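Local coordinates for glycosyl hydrolase, BNR repeat (Ralstonia eutropha, PDB 3B7F), which is a putative glycosyl hydrolase with BNR repeats, a seven-bladed beta-propeller probably related to non-viral sialidases, at residues A337-K342 / G362-A367. Sequence-based numbering, arbitrary orientation.
Sequences AWLTVK and GGEIWA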
loop_
_atom_site.group_PDB
_atom_site.type_symbol
_atom_site.label_atom_id
_atom_site.label_comp_id
_atom_site.label_asym_id
_atom_site.label_seq_id
_atom_site.Cartn_x
_atom_site.Cartn_y
_atom_site.Cartn_z
ATOM N N ALA A 337 1.300 -24.478 4.438
ATOM C CA ALA A 337 0.729 -23.448 3.574
ATOM C C ALA A 337 1.636 -22.206 3.657
ATOM O O ALA A 337 1.575 -21.424 4.621
ATOM C CB ALA A 337 -0.657 -23.150 3.985
ATOM N N TRP A 338 2.473 -22.048 2.630
ATOM C CA TRP A 338 3.545 -21.059 2.600
ATOM C C TRP A 338 3.112 -19.884 1.759
ATOM O O TRP A 338 3.504 -19.720 0.600
ATOM C CB TRP A 338 4.845 -21.704 2.115
ATOM C CG TRP A 338 5.110 -22.929 2.867
ATOM C CD1 TRP A 338 4.625 -24.172 2.588
ATOM C CD2 TRP A 338 5.897 -23.064 4.026
ATOM N NE1 TRP A 338 5.046 -25.059 3.499
ATOM C CE2 TRP A 338 5.817 -24.405 4.420
ATOM C CE3 TRP A 338 6.658 -22.180 4.781
ATOM C CZ2 TRP A 338 6.465 -24.886 5.541
ATOM C CZ3 TRP A 338 7.312 -22.655 5.886
ATOM C CH2 TRP A 338 7.222 -23.998 6.258
ATOM N N LEU A 339 2.322 -19.042 2.421
ATOM C CA LEU A 339 1.709 -17.864 1.839
ATOM C C LEU A 339 2.503 -16.574 2.019
ATOM O O LEU A 339 2.933 -16.231 3.120
ATOM C CB LEU A 339 0.279 -17.683 2.392
ATOM C CG LEU A 339 -0.869 -18.503 1.773
ATOM C CD1 LEU A 339 -0.621 -19.941 1.666
ATOM C CD2 LEU A 339 -2.184 -18.259 2.578
ATOM N N THR A 340 2.662 -15.864 0.898
ATOM C CA THR A 340 3.291 -14.559 0.855
ATOM C C THR A 340 2.203 -13.537 0.527
ATOM O O THR A 340 1.421 -13.745 -0.382
ATOM C CB THR A 340 4.438 -14.560 -0.165
ATOM O OG1 THR A 340 5.375 -15.573 0.228
ATOM C CG2 THR A 340 5.136 -13.192 -0.245
ATOM N N VAL A 341 2.130 -12.468 1.304
ATOM C CA VAL A 341 1.154 -11.375 1.102
ATOM C C VAL A 341 2.007 -10.103 0.978
ATOM O O VAL A 341 2.711 -9.740 1.905
ATOM C CB VAL A 341 0.105 -11.325 2.234
ATOM C CG1 VAL A 341 -0.895 -10.105 2.089
ATOM C CG2 VAL A 341 -0.650 -12.629 2.263
ATOM N N LYS A 342 1.998 -9.483 -0.203
ATOM C CA LYS A 342 2.822 -8.305 -0.489
ATOM C C LYS A 342 2.172 -7.034 0.119
ATOM O O LYS A 342 1.029 -7.091 0.614
ATOM C CB LYS A 342 3.091 -8.184 -1.997
ATOM C CG LYS A 342 4.127 -9.166 -2.598
ATOM C CD LYS A 342 4.034 -9.113 -4.129
ATOM C CE LYS A 342 5.356 -9.304 -4.879
ATOM N NZ LYS A 342 6.066 -10.547 -4.653
ATOM N N GLY A 362 0.549 -16.821 -4.562
ATOM C CA GLY A 362 0.026 -18.057 -5.109
ATOM C C GLY A 362 -1.316 -17.897 -5.829
ATOM O O GLY A 362 -1.859 -18.888 -6.317
ATOM N N GLY A 363 -1.876 -16.675 -5.842
ATOM C CA GLY A 363 -3.085 -16.364 -6.575
ATOM C C GLY A 363 -4.430 -16.550 -5.937
ATOM O O GLY A 363 -5.411 -16.687 -6.650
ATOM N N GLU A 364 -4.483 -16.526 -4.612
ATOM C CA GLU A 364 -5.722 -16.653 -3.850
ATOM C C GLU A 364 -6.130 -15.294 -3.304
ATOM O O GLU A 364 -5.280 -14.500 -2.938
ATOM C CB GLU A 364 -5.535 -17.614 -2.685
ATOM C CG GLU A 364 -5.422 -19.095 -3.083
ATOM C CD GLU A 364 -5.171 -20.015 -1.898
ATOM O OE1 GLU A 364 -4.462 -19.631 -0.960
ATOM O OE2 GLU A 364 -5.629 -21.151 -1.912
ATOM N N ILE A 365 -7.436 -15.031 -3.283
ATOM C CA ILE A 365 -8.006 -13.860 -2.653
ATOM C C ILE A 365 -8.824 -14.412 -1.513
ATOM O O ILE A 365 -9.737 -15.221 -1.764
ATOM C CB ILE A 365 -8.929 -13.018 -3.530
ATOM C CG1 ILE A 365 -8.158 -12.403 -4.695
ATOM C CG2 ILE A 365 -9.501 -11.891 -2.663
ATOM C CD1 ILE A 365 -7.326 -11.163 -4.310
ATOM N N TRP A 366 -8.446 -14.033 -0.277
ATOM C CA TRP A 366 -9.149 -14.429 0.953
ATOM C C TRP A 366 -9.943 -13.250 1.461
ATOM O O TRP A 366 -9.439 -12.137 1.450
ATOM C CB TRP A 366 -8.184 -14.918 2.007
ATOM C CG TRP A 366 -7.545 -16.227 1.605
ATOM C CD1 TRP A 366 -6.451 -16.384 0.835
ATOM C CD2 TRP A 366 -7.968 -17.537 1.976
ATOM N NE1 TRP A 366 -6.143 -17.700 0.705
ATOM C CE2 TRP A 366 -7.061 -18.444 1.397
ATOM C CE3 TRP A 366 -9.030 -18.037 2.739
ATOM C CZ2 TRP A 366 -7.199 -19.850 1.539
ATOM C CZ3 TRP A 366 -9.153 -19.408 2.901
ATOM C CH2 TRP A 366 -8.239 -20.307 2.306
ATOM N N ALA A 367 -11.185 -13.490 1.876
ATOM C CA ALA A 367 -12.100 -12.404 2.305
ATOM C C ALA A 367 -12.702 -12.681 3.672
ATOM O O ALA A 367 -12.961 -13.814 4.004
ATOM C CB ALA A 367 -13.217 -12.206 1.294
HETATM O O HOH W 1 1.700 -17.107 -1.680
#
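T340 N and G362 N both turn to one water, which accepts a hydrogen bond of 3.0 Å from T340 N and a weak one of 3.1 Å from G362 N. This water spans two backbones that stay well apart, the CA atoms of L339 and G362 being 7.2 Å from each other, and no direct hydrogen bond joins the segments. L339 brings the only side chain from 337-342 that touches across the gap. With CG roughly opposite its own backbone C (chi1 -81°), it sends CD2 to the place where E364 and W366 meet, 4.4 Å from W366 NE1 and equally loose against E364 OE1. Leucine suits this spot because its branched, nonpolar end offers a methyl where the polar N-H and carboxylate oxygen are already paired with each other: W366 NE1 donates to E364 OE1 at 3.1 Å, an angle of 151° at the hydrogen. The carboxylate oxygen lies nearly in the indole plane, whereas the N-H reaches it from above the carboxylate plane. E364 and W366 lie two residues apart, and on the extended backbone entering the strand both direct their CB toward 337-342, which puts the carboxylate within reach of the indole N-H. F358 of the neighbouring strand stacks on W366, and L332 and P333 also touch it. Before the strand, G363 takes a positive phi of 88°, where a side chain would be jammed against the preceding carbonyl oxygen; glycine therefore fits the turn, and T360 OG1 holds E364 N beyond it. The contact brings the connection that follows strand 326-328 alongside the turn and start of strand 365-368, joined loosely by one methyl and one water, between successive four-stranded antiparallel blades of the seven-bladed beta-propeller.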